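Local coordinates for protein aquaporin AqpM (Methanothermobacter marburgensis str. Marburg, PDB 2F2B) that forms a homotetrameric channel for osmotically driven water flow in both directions across the membrane and transiently raises initial glycerol flux, at residues Lys6-Glu11 / Ile76-Ile81; Phe21-Ala26 / Ile58-Phe62; Asn40-Ile44 / Phe138-Ser142; Ala111-Phe116 / Phe204-Asn209; Thr154-Ile159 / Gly232-Ala237. All blocks are in the same frame, centred on the assembly; numbering follows the deposited sequence.

Contact 1 of 5, residues Lys6-Glu11 / Ile76-Ile81; sequences KRCIAE and ISGCHI
The carboxylate of Glu11 lies against the backbone of the loop 76-81 and gathers three donors from it. Glu11 OE1 takes the N-H of Ile81 at 2.7 Å from Ile81 N, with an N-H...O angle of 153°. Glu11 OE2 takes that of His80, 2.9 Å from His80 N and slightly more bent at 148°. Both of these bonds use the syn lone pairs, so two successive amides span the mouth of the carboxylate. The hydroxyl of Ser77 donates from the anti side, with Ser77 OG and Glu11 OE2 2.6 Å apart and the donor somewhat out of the carboxylate plane. Ser77 OG in turn accepts from the N-H of Cys79 in an ST turn, which fixes the hydroxyl while it serves Glu11. A bend at chi2 (-65°) folds the Glu11 chain back so that its end reaches the loop. A buried glutamate near the start of the first membrane helix, bonded to the pore loop that leads into the first NPA motif, is a familiar aquaporin feature; here the carbonyl oxygen of Ile81 accepts a bond from Asn199 of the second NPA motif. Gln107 adds a further donor to Glu11 OE1, so four donors in all would be expected to stabilise a carboxylate in its charged form. Alongside, the aliphatic part of Arg7 lies against Ile76 and Ser77, with Arg7 CG 3.2 Å from Ile76 O, while its guanidinium group pairs with Glu99. Ala10 CB rests on Ile76 CG2 at 3.9 Å.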
# COMPACT_ATOMS: atom_id res chain seq x y z
N LYS A 6 30.19 12.97 8.43
CA LYS A 6 29.48 11.76 8.03
C LYS A 6 27.97 11.97 8.04
O LYS A 6 27.26 11.40 7.21
CB LYS A 6 29.87 10.60 8.95
CG LYS A 6 31.28 10.09 8.69
CD LYS A 6 31.68 8.99 9.65
CE LYS A 6 33.04 8.42 9.27
NZ LYS A 6 33.49 7.38 10.24
N ARG A 7 27.48 12.78 8.97
CA ARG A 7 26.05 13.05 9.04
C ARG A 7 25.60 13.87 7.84
O ARG A 7 24.49 13.68 7.34
CB ARG A 7 25.71 13.75 10.36
CG ARG A 7 25.71 12.78 11.54
CD ARG A 7 25.18 13.40 12.81
NE ARG A 7 26.13 14.33 13.42
CZ ARG A 7 25.87 15.60 13.66
NH1 ARG A 7 24.68 16.11 13.33
NH2 ARG A 7 26.78 16.38 14.24
N CYS A 8 26.45 14.78 7.37
CA CYS A 8 26.11 15.58 6.21
C CYS A 8 26.14 14.70 4.96
O CYS A 8 25.33 14.87 4.05
CB CYS A 8 27.08 16.76 6.05
SG CYS A 8 26.73 18.14 7.17
N ILE A 9 27.07 13.75 4.92
CA ILE A 9 27.13 12.83 3.78
C ILE A 9 25.84 12.02 3.77
O ILE A 9 25.25 11.77 2.71
CB ILE A 9 28.35 11.88 3.89
CG1 ILE A 9 29.65 12.67 3.71
CG2 ILE A 9 28.25 10.78 2.83
CD1 ILE A 9 30.91 11.85 3.96
N ALA A 10 25.38 11.62 4.96
CA ALA A 10 24.14 10.85 5.07
C ALA A 10 22.95 11.68 4.59
O ALA A 10 22.08 11.17 3.90
CB ALA A 10 23.93 10.40 6.51
N GLU A 11 22.90 12.95 4.97
CA GLU A 11 21.80 13.82 4.54
C GLU A 11 21.82 13.99 3.02
O GLU A 11 20.78 14.07 2.38
CB GLU A 11 21.90 15.19 5.23
CG GLU A 11 21.53 15.17 6.71
CD GLU A 11 20.06 14.83 6.95
OE1 GLU A 11 19.19 15.47 6.32
OE2 GLU A 11 19.78 13.93 7.76
N ILE A 76 22.09 7.60 11.95
CA ILE A 76 23.33 8.26 11.60
C ILE A 76 23.19 9.78 11.70
O ILE A 76 23.82 10.40 12.55
CB ILE A 76 23.78 7.86 10.17
CG1 ILE A 76 24.07 6.36 10.13
CG2 ILE A 76 25.03 8.65 9.77
CD1 ILE A 76 24.41 5.83 8.75
N SER A 77 22.33 10.36 10.87
CA SER A 77 22.14 11.81 10.87
C SER A 77 20.79 12.26 11.40
O SER A 77 20.59 13.45 11.67
CB SER A 77 22.29 12.35 9.45
OG SER A 77 21.22 11.91 8.63
N GLY A 78 19.87 11.32 11.55
CA GLY A 78 18.53 11.66 12.00
C GLY A 78 17.63 11.65 10.78
O GLY A 78 16.40 11.71 10.88
N CYS A 79 18.26 11.57 9.61
CA CYS A 79 17.59 11.55 8.31
C CYS A 79 16.49 12.59 8.14
O CYS A 79 15.32 12.25 7.95
CB CYS A 79 17.03 10.15 8.03
SG CYS A 79 16.57 9.86 6.29
N HIS A 80 16.87 13.87 8.21
CA HIS A 80 15.92 14.96 8.04
C HIS A 80 15.53 15.06 6.56
O HIS A 80 14.35 15.17 6.23
CB HIS A 80 16.54 16.31 8.44
CG HIS A 80 16.95 16.39 9.88
ND1 HIS A 80 17.41 17.57 10.45
CD2 HIS A 80 17.00 15.46 10.86
CE1 HIS A 80 17.72 17.35 11.71
NE2 HIS A 80 17.49 16.08 11.99
N ILE A 81 16.56 15.03 5.71
CA ILE A 81 16.44 15.12 4.25
C ILE A 81 15.38 16.10 3.77
O ILE A 81 14.76 15.92 2.71
CB ILE A 81 16.21 13.72 3.61
CG1 ILE A 81 14.89 13.11 4.09
CG2 ILE A 81 17.38 12.80 3.98
CD1 ILE A 81 14.54 11.78 3.42

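Contact 2 of 5, residues Phe21-Ala26 / Ile58-Phe62; sequences FGAGSA and IGLAF
Gly22 CA sits over the centre of one face of the Phe62 ring, 3.3 Å from the ring centroid and 4° off the normal, a CH-pi contact. The bare glycine backbone is what allows the ring so near helix 4-33. Beside it, Ser25 and Ala61 point toward each other's segments, and the 3.4 Å between Ser25 CB and Ala61 CB is tighter than usual for carbon atoms. Ile58 extends this row, its CD1 resting 4.0 Å from Ala26 CB. Ser25 OG, which also touches Ala61 CB, is positioned by a bond within its own helix: turned back (chi1 70°), it donates to Gly22 O, with Ser25 OG and Gly22 O 2.7 Å apart, in the carbonyl plane and on a lone pair. That bond settles the polar end of Ser25 in a region where the turn is widened to pi type at 21-23. The segments run antiparallel at 160°, their axes 7.7 Å apart. Phe62 also packs against Arg202 and Ile187, consistent with a place in the aromatic/arginine constriction of the aquaporin pore. Helices 175-194 and 200-214 thus both pack on the ring, while Thr189 of the second subunit packs on Ser25 and Ala61 from across the tetramer interface.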
# COMPACT_ATOMS: atom_id res chain seq x y z
N PHE A 21 14.21 8.73 -6.63
CA PHE A 21 13.08 7.82 -6.69
C PHE A 21 11.70 8.48 -6.69
O PHE A 21 10.84 8.10 -7.49
CB PHE A 21 13.19 6.81 -5.54
CG PHE A 21 14.33 5.85 -5.72
CD1 PHE A 21 14.20 4.76 -6.58
CD2 PHE A 21 15.55 6.07 -5.09
CE1 PHE A 21 15.28 3.91 -6.82
CE2 PHE A 21 16.63 5.23 -5.32
CZ PHE A 21 16.50 4.14 -6.19
N GLY A 22 11.49 9.46 -5.82
CA GLY A 22 10.21 10.13 -5.76
C GLY A 22 9.89 10.99 -6.98
O GLY A 22 8.92 10.73 -7.70
N ALA A 23 10.70 12.01 -7.21
CA ALA A 23 10.48 12.89 -8.35
C ALA A 23 10.62 12.10 -9.64
O ALA A 23 9.98 12.41 -10.65
CB ALA A 23 11.48 14.05 -8.33
N GLY A 24 11.45 11.06 -9.61
CA GLY A 24 11.65 10.23 -10.78
C GLY A 24 10.39 9.51 -11.20
O GLY A 24 10.10 9.39 -12.40
N SER A 25 9.62 9.02 -10.23
CA SER A 25 8.38 8.30 -10.55
C SER A 25 7.38 9.21 -11.25
O SER A 25 6.62 8.76 -12.11
CB SER A 25 7.76 7.71 -9.28
OG SER A 25 7.23 8.72 -8.43
N ALA A 26 7.36 10.49 -10.87
CA ALA A 26 6.44 11.44 -11.49
C ALA A 26 6.85 11.68 -12.94
O ALA A 26 6.00 11.76 -13.83
CB ALA A 26 6.45 12.75 -10.71
N ILE A 58 2.87 7.56 -7.20
CA ILE A 58 3.96 8.52 -7.06
C ILE A 58 4.18 8.76 -5.56
O ILE A 58 5.32 8.78 -5.09
CB ILE A 58 3.63 9.86 -7.76
CG1 ILE A 58 3.62 9.65 -9.28
CG2 ILE A 58 4.64 10.94 -7.36
CD1 ILE A 58 2.98 10.78 -10.08
N GLY A 59 3.08 8.92 -4.83
CA GLY A 59 3.20 9.14 -3.39
C GLY A 59 3.97 8.02 -2.70
O GLY A 59 4.78 8.27 -1.81
N LEU A 60 3.73 6.78 -3.12
CA LEU A 60 4.41 5.64 -2.52
C LEU A 60 5.86 5.52 -2.98
O LEU A 60 6.71 5.02 -2.24
CB LEU A 60 3.63 4.35 -2.80
CG LEU A 60 2.28 4.30 -2.08
CD1 LEU A 60 1.43 3.15 -2.62
CD2 LEU A 60 2.50 4.14 -0.57
N ALA A 61 6.16 5.96 -4.20
CA ALA A 61 7.54 5.90 -4.67
C ALA A 61 8.33 6.81 -3.72
O ALA A 61 9.46 6.50 -3.33
CB ALA A 61 7.64 6.40 -6.11
N PHE A 62 7.72 7.93 -3.34
CA PHE A 62 8.34 8.87 -2.41
C PHE A 62 8.36 8.24 -1.02
O PHE A 62 9.41 8.17 -0.37
CB PHE A 62 7.52 10.16 -2.31
CG PHE A 62 7.97 11.24 -3.25
CD1 PHE A 62 9.05 12.06 -2.93
CD2 PHE A 62 7.29 11.47 -4.44
CE1 PHE A 62 9.45 13.09 -3.78
CE2 PHE A 62 7.68 12.50 -5.30
CZ PHE A 62 8.76 13.31 -4.97

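Contact 3 of 5, residues Asn40-Ile44 / Phe138-Ser142; sequences NPFNI and FPGIS
The carbonyl oxygen of Phe42 accepts a hydrogen bond from Asn192 ND2 and also faces the edge of the Phe138 ring, whose CD2 lies 4.0 Å from Phe42 O. Another carbonyl, Pro139 O, also lies at a ring edge, near the plane of Phe42 and 3.4 Å from Phe42 CD2. The Phe42 ring reaches that position because its CG is anti to the backbone N (chi1 -167°), and the next atom along the same edge, Phe42 CE2, lies 4.2 Å from Ile141 CG1. The Ile44 and Phe138 side chains cross at about a right angle, Ile44 CD1 lying 3.4 Å from Phe138 CE2, while the other branch, Ile44 CG2, lies 3.9 Å from Pro139 CD. Pro139 CG meets the other loop 3.4 Å from Pro41 O. Each loop holds its own shape, through a type I turn at 40-43 and a type II turn at 138-141, where Ile141 N bonds to Phe138 O. Both loops are predicted to be extracellular, and Met31 of the third subunit packs on Phe42. Carbonyl oxygens set against aromatic ring edges, with apolar branches around them, suggest mainly van der Waals packing between two loops that each carry an internally hydrogen-bonded turn, with at most a weak electrostatic part where Pro139 O meets the Phe42 edge.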
# COMPACT_ATOMS: atom_id res chain seq x y z
N ASN A 40 -9.63 16.82 -19.36
CA ASN A 40 -9.68 18.25 -19.09
C ASN A 40 -8.30 18.78 -18.70
O ASN A 40 -7.42 18.01 -18.30
CB ASN A 40 -10.71 18.58 -17.99
CG ASN A 40 -10.28 18.10 -16.62
OD1 ASN A 40 -10.55 16.97 -16.22
ND2 ASN A 40 -9.58 18.97 -15.89
N PRO A 41 -8.08 20.10 -18.82
CA PRO A 41 -6.82 20.79 -18.51
C PRO A 41 -6.20 20.54 -17.14
O PRO A 41 -4.98 20.58 -17.00
CB PRO A 41 -7.18 22.26 -18.71
CG PRO A 41 -8.18 22.20 -19.82
CD PRO A 41 -9.06 21.06 -19.36
N PHE A 42 -7.03 20.31 -16.13
CA PHE A 42 -6.54 20.08 -14.77
C PHE A 42 -5.71 18.79 -14.72
O PHE A 42 -4.79 18.66 -13.91
CB PHE A 42 -7.72 19.98 -13.80
CG PHE A 42 -7.34 20.06 -12.34
CD1 PHE A 42 -7.80 19.11 -11.44
CD2 PHE A 42 -6.55 21.11 -11.87
CE1 PHE A 42 -7.49 19.20 -10.08
CE2 PHE A 42 -6.23 21.21 -10.51
CZ PHE A 42 -6.70 20.25 -9.62
N ASN A 43 -6.06 17.84 -15.59
CA ASN A 43 -5.36 16.56 -15.69
C ASN A 43 -4.26 16.77 -16.73
O ASN A 43 -4.53 16.84 -17.93
CB ASN A 43 -6.36 15.48 -16.14
CG ASN A 43 -5.78 14.07 -16.13
OD1 ASN A 43 -6.49 13.09 -15.91
ND2 ASN A 43 -4.48 13.96 -16.39
N ILE A 44 -3.02 16.89 -16.26
CA ILE A 44 -1.88 17.15 -17.15
C ILE A 44 -1.17 15.91 -17.68
O ILE A 44 -0.20 16.02 -18.44
CB ILE A 44 -0.81 18.02 -16.45
CG1 ILE A 44 -0.13 17.22 -15.34
CG2 ILE A 44 -1.45 19.28 -15.89
CD1 ILE A 44 1.09 17.89 -14.75
N PHE A 138 -0.71 23.64 -10.22
CA PHE A 138 -1.38 23.01 -11.35
C PHE A 138 -2.33 24.00 -12.02
O PHE A 138 -2.57 25.09 -11.51
CB PHE A 138 -2.10 21.74 -10.89
CG PHE A 138 -1.22 20.52 -10.90
CD1 PHE A 138 -0.08 20.45 -10.10
CD2 PHE A 138 -1.50 19.45 -11.75
CE1 PHE A 138 0.78 19.35 -10.15
CE2 PHE A 138 -0.65 18.34 -11.81
CZ PHE A 138 0.49 18.29 -11.01
N PRO A 139 -2.88 23.64 -13.19
CA PRO A 139 -3.80 24.53 -13.91
C PRO A 139 -4.95 25.08 -13.06
O PRO A 139 -5.70 24.32 -12.44
CB PRO A 139 -4.28 23.67 -15.07
CG PRO A 139 -3.08 22.83 -15.37
CD PRO A 139 -2.65 22.41 -13.98
N GLY A 140 -5.09 26.40 -13.05
CA GLY A 140 -6.16 27.02 -12.29
C GLY A 140 -5.83 27.30 -10.83
O GLY A 140 -6.59 27.97 -10.14
N ILE A 141 -4.69 26.79 -10.37
CA ILE A 141 -4.28 26.99 -8.98
C ILE A 141 -3.38 28.22 -8.87
O ILE A 141 -2.35 28.31 -9.53
CB ILE A 141 -3.53 25.75 -8.44
CG1 ILE A 141 -4.43 24.50 -8.55
CG2 ILE A 141 -3.09 25.99 -7.01
CD1 ILE A 141 -5.74 24.59 -7.79
N SER A 142 -3.77 29.17 -8.02
CA SER A 142 -3.00 30.39 -7.84
C SER A 142 -1.82 30.22 -6.89
O SER A 142 -1.70 29.21 -6.19
CB SER A 142 -3.89 31.52 -7.31
OG SER A 142 -4.19 31.31 -5.94

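Contact 4 of 5, residues Ala111-Phe116 / Phe204-Asn209; sequences AAFGSF and FGPYLN
Ala112 and Gly205 set the geometry, with their CA atoms 3.8 Å apart where helix 100-122 meets helix 200-214. Their segments cross at -56°, and the axes come within 7.4 Å. Gly205 has no side chain to hold the backbones apart, and its CA rests 3.7 Å from Ala111 O. On one side of this point the methyl of Ala112 is met by Leu208 and Phe204, Leu208 CD2 3.9 Å and Phe204 CE2 4.2 Å from Ala112 CB. The helix carrying Phe204 is the short one that follows the second NPA motif; in the aquaporin fold it enters the membrane partway, and here it is kinked at Pro206. Asn209 stands between the Ala112 group and Ser115. The Asn209 and Phe116 side chains cross at about a right angle; the amide end sits at the ring edge, the two planes 30° apart and so nearly coplanar. With CG anti to the backbone N (chi1 176°) the Phe116 ring leads away, so Asn209 meets mainly its CB and the near edge of the ring. Beyond Asn209, Ser115 OG lies 3.6 Å from both Asn209 CB and Pro206 CA. Val19 of helix 4-33 packs on Ala111 and Ser115, and Leu132 on Ser115 and Asn209.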
# COMPACT_ATOMS: atom_id res chain seq x y z
N ALA A 111 19.77 16.71 -3.43
CA ALA A 111 18.59 16.80 -4.30
C ALA A 111 19.01 17.11 -5.74
O ALA A 111 18.48 16.53 -6.69
CB ALA A 111 17.65 17.88 -3.79
N ALA A 112 19.95 18.03 -5.89
CA ALA A 112 20.43 18.40 -7.22
C ALA A 112 21.09 17.21 -7.92
O ALA A 112 20.86 16.97 -9.10
CB ALA A 112 21.41 19.58 -7.13
N PHE A 113 21.92 16.48 -7.18
CA PHE A 113 22.61 15.32 -7.76
C PHE A 113 21.63 14.18 -8.04
O PHE A 113 21.76 13.48 -9.04
CB PHE A 113 23.71 14.84 -6.81
CG PHE A 113 24.74 13.95 -7.47
CD1 PHE A 113 25.18 12.80 -6.83
CD2 PHE A 113 25.28 14.29 -8.71
CE1 PHE A 113 26.15 11.98 -7.43
CE2 PHE A 113 26.24 13.48 -9.31
CZ PHE A 113 26.68 12.32 -8.67
N GLY A 114 20.65 14.00 -7.16
CA GLY A 114 19.67 12.94 -7.37
C GLY A 114 18.90 13.15 -8.66
O GLY A 114 18.69 12.21 -9.43
N SER A 115 18.49 14.39 -8.89
CA SER A 115 17.75 14.74 -10.10
C SER A 115 18.63 14.56 -11.33
O SER A 115 18.19 14.04 -12.35
CB SER A 115 17.27 16.19 -10.01
OG SER A 115 16.46 16.53 -11.13
N PHE A 116 19.89 14.99 -11.23
CA PHE A 116 20.83 14.87 -12.34
C PHE A 116 21.09 13.42 -12.73
O PHE A 116 21.07 13.07 -13.91
CB PHE A 116 22.16 15.53 -11.97
CG PHE A 116 23.22 15.38 -13.02
CD1 PHE A 116 23.11 16.03 -14.24
CD2 PHE A 116 24.31 14.55 -12.80
CE1 PHE A 116 24.08 15.87 -15.23
CE2 PHE A 116 25.29 14.38 -13.78
CZ PHE A 116 25.17 15.04 -15.00
N PHE A 204 14.08 22.21 -5.14
CA PHE A 204 15.32 22.80 -5.66
C PHE A 204 16.03 21.94 -6.71
O PHE A 204 16.42 22.43 -7.78
CB PHE A 204 16.28 23.06 -4.50
CG PHE A 204 17.65 23.53 -4.93
CD1 PHE A 204 17.85 24.85 -5.34
CD2 PHE A 204 18.73 22.65 -4.94
CE1 PHE A 204 19.12 25.28 -5.75
CE2 PHE A 204 20.00 23.08 -5.34
CZ PHE A 204 20.19 24.39 -5.75
N GLY A 205 16.21 20.65 -6.41
CA GLY A 205 16.89 19.76 -7.33
C GLY A 205 16.31 19.75 -8.73
O GLY A 205 17.01 20.03 -9.71
N PRO A 206 15.03 19.40 -8.87
CA PRO A 206 14.37 19.36 -10.18
C PRO A 206 14.36 20.74 -10.86
O PRO A 206 14.54 20.83 -12.07
CB PRO A 206 12.96 18.87 -9.83
CG PRO A 206 13.22 17.94 -8.68
CD PRO A 206 14.19 18.75 -7.84
N TYR A 207 14.15 21.80 -10.08
CA TYR A 207 14.15 23.15 -10.64
C TYR A 207 15.49 23.45 -11.31
O TYR A 207 15.53 23.95 -12.44
CB TYR A 207 13.89 24.19 -9.54
CG TYR A 207 12.43 24.51 -9.29
CD1 TYR A 207 11.43 23.56 -9.49
CD2 TYR A 207 12.06 25.77 -8.83
CE1 TYR A 207 10.09 23.86 -9.23
CE2 TYR A 207 10.73 26.08 -8.56
CZ TYR A 207 9.75 25.12 -8.76
OH TYR A 207 8.44 25.44 -8.50
N LEU A 208 16.57 23.15 -10.61
CA LEU A 208 17.92 23.40 -11.13
C LEU A 208 18.17 22.62 -12.42
O LEU A 208 18.59 23.19 -13.43
CB LEU A 208 18.97 23.03 -10.09
CG LEU A 208 20.44 23.25 -10.49
CD1 LEU A 208 20.65 24.72 -10.84
CD2 LEU A 208 21.36 22.83 -9.36
N ASN A 209 17.92 21.32 -12.39
CA ASN A 209 18.15 20.49 -13.56
C ASN A 209 17.20 20.80 -14.72
O ASN A 209 17.60 20.71 -15.89
CB ASN A 209 18.09 19.01 -13.19
CG ASN A 209 19.30 18.58 -12.37
OD1 ASN A 209 19.33 18.73 -11.14
ND2 ASN A 209 20.32 18.08 -13.05

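Contact 5 of 5, residues Thr154-Ile159 / Gly232-Ala237; sequences TFLLMI and GAVLAA
The methyl of Ala236 is pressed into helix 143-166 and touched by three of its residues. It lies over one face of the Phe155 ring, 4.0 Å from the ring centroid and 27° off the normal, in a CH-pi contact. Phe155 O is 3.3 Å from Ala236 CB, and Met158 CB is 3.6 Å from it, so the methyl fits between ring, carbonyl and side chain. Ile159 completes the socket with its own CB. One turn back the helices remain close: the CA-H of Phe155 points at Gly232 O, with Phe155 CA and Gly232 O 3.5 Å apart, an approach that the bare glycine permits. Here Thr154 packs its CG2 on Ala233, 4.0 Å from Ala233 CB, while its hydroxyl bonds to Glu150 O in its own helix. Phe155 CG is anti to the backbone N (chi1 177°), which sends the ring along the Leu235-Ala236 backbone. Met158 CG, likewise anti, comes within 3.2 Å of Ala233 O; the chain beyond it bends at chi2 and chi3.

The opposite character appears at Leu235, which is exposed and touches only Phe155 in the facing segment, Leu235 CB 4.2 Å from Phe155 CD1. Phe155 also receives Ile13 of the third subunit. Helix 83-91 packs on the side of Met158 and Ala237, through Leu89 and Ser91. Gly232 and Ala236 form a GxxxA pattern, a small-residue arrangement that lets membrane helices approach closely, here with axes 7.4 Å apart and crossing at -45° within the aquaporin helical bundle.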
# COMPACT_ATOMS: atom_id res chain seq x y z
N THR A 154 2.74 20.27 4.89
CA THR A 154 3.94 20.16 5.70
C THR A 154 3.60 20.16 7.19
O THR A 154 4.34 19.61 8.00
CB THR A 154 4.94 21.29 5.37
OG1 THR A 154 5.10 21.39 3.95
CG2 THR A 154 6.30 20.98 5.98
N PHE A 155 2.47 20.77 7.54
CA PHE A 155 2.03 20.77 8.93
C PHE A 155 1.78 19.32 9.36
O PHE A 155 2.25 18.88 10.41
CB PHE A 155 0.73 21.58 9.09
CG PHE A 155 0.18 21.59 10.49
CD1 PHE A 155 0.53 22.60 11.39
CD2 PHE A 155 -0.69 20.59 10.91
CE1 PHE A 155 0.02 22.60 12.69
CE2 PHE A 155 -1.21 20.59 12.21
CZ PHE A 155 -0.85 21.60 13.10
N LEU A 156 1.05 18.58 8.54
CA LEU A 156 0.77 17.18 8.86
C LEU A 156 2.06 16.38 8.96
O LEU A 156 2.26 15.59 9.89
CB LEU A 156 -0.16 16.53 7.82
CG LEU A 156 -0.42 15.04 8.06
CD1 LEU A 156 -1.03 14.84 9.45
CD2 LEU A 156 -1.34 14.48 6.99
N LEU A 157 2.95 16.57 7.98
CA LEU A 157 4.23 15.86 7.99
C LEU A 157 5.00 16.12 9.27
O LEU A 157 5.43 15.18 9.95
CB LEU A 157 5.08 16.29 6.79
CG LEU A 157 6.54 15.81 6.80
CD1 LEU A 157 6.60 14.28 6.87
CD2 LEU A 157 7.25 16.31 5.55
N MET A 158 5.18 17.39 9.62
CA MET A 158 5.94 17.74 10.81
C MET A 158 5.31 17.32 12.14
O MET A 158 6.01 16.87 13.04
CB MET A 158 6.21 19.25 10.83
CG MET A 158 7.27 19.69 11.85
SD MET A 158 8.95 19.11 11.44
CE MET A 158 9.51 18.57 13.03
N ILE A 159 3.99 17.45 12.27
CA ILE A 159 3.36 17.06 13.53
C ILE A 159 3.47 15.55 13.71
O ILE A 159 3.57 15.05 14.84
CB ILE A 159 1.88 17.54 13.61
CG1 ILE A 159 1.45 17.62 15.08
CG2 ILE A 159 0.96 16.60 12.84
CD1 ILE A 159 0.12 18.31 15.32
N GLY A 232 4.61 25.78 7.61
CA GLY A 232 3.84 24.64 8.08
C GLY A 232 4.60 23.83 9.12
O GLY A 232 4.02 23.41 10.12
N ALA A 233 5.88 23.59 8.88
CA ALA A 233 6.69 22.81 9.81
C ALA A 233 6.83 23.49 11.17
O ALA A 233 6.65 22.85 12.21
CB ALA A 233 8.08 22.55 9.22
N VAL A 234 7.16 24.77 11.18
CA VAL A 234 7.31 25.48 12.45
C VAL A 234 5.98 25.54 13.19
O VAL A 234 5.93 25.33 14.40
CB VAL A 234 7.88 26.90 12.23
CG1 VAL A 234 7.88 27.67 13.54
CG2 VAL A 234 9.30 26.79 11.69
N LEU A 235 4.90 25.82 12.47
CA LEU A 235 3.58 25.88 13.10
C LEU A 235 3.24 24.55 13.76
O LEU A 235 2.68 24.52 14.85
CB LEU A 235 2.50 26.24 12.07
CG LEU A 235 2.49 27.68 11.53
CD1 LEU A 235 1.36 27.83 10.52
CD2 LEU A 235 2.30 28.66 12.68
N ALA A 236 3.58 23.44 13.09
CA ALA A 236 3.30 22.11 13.63
C ALA A 236 4.16 21.81 14.86
O ALA A 236 3.67 21.26 15.85
CB ALA A 236 3.56 21.05 12.55
N ALA A 237 5.44 22.17 14.78
CA ALA A 237 6.35 21.93 15.90
C ALA A 237 5.87 22.70 17.13
O ALA A 237 5.83 22.15 18.23
CB ALA A 237 7.76 22.36 15.52

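Contacts 1, 2 and 5 are buried, 4 partly so; contact 3, predicted extracellular, is the most exposed, with three of six touching residues exposed. Contacts 1 and 2 share helix 4-33, yet differ in kind: contact 1 ties it to the pore loop through polar bonds to a carboxylate, while contact 2 joins it to helix 52-73 by CH-pi and methyl packing. Contacts 2, 4 and 5 are all helix-helix joints at small residues; contacts 2 and 4 touch through Ala23 and Pro206, whereas contact 5 lies across the chain's centre from both. Contact 3 links two loops. Contacts 1 and 2 adjoin the second subunit, contacts 3 and 5 the third, and contact 4 is touched by no other chain.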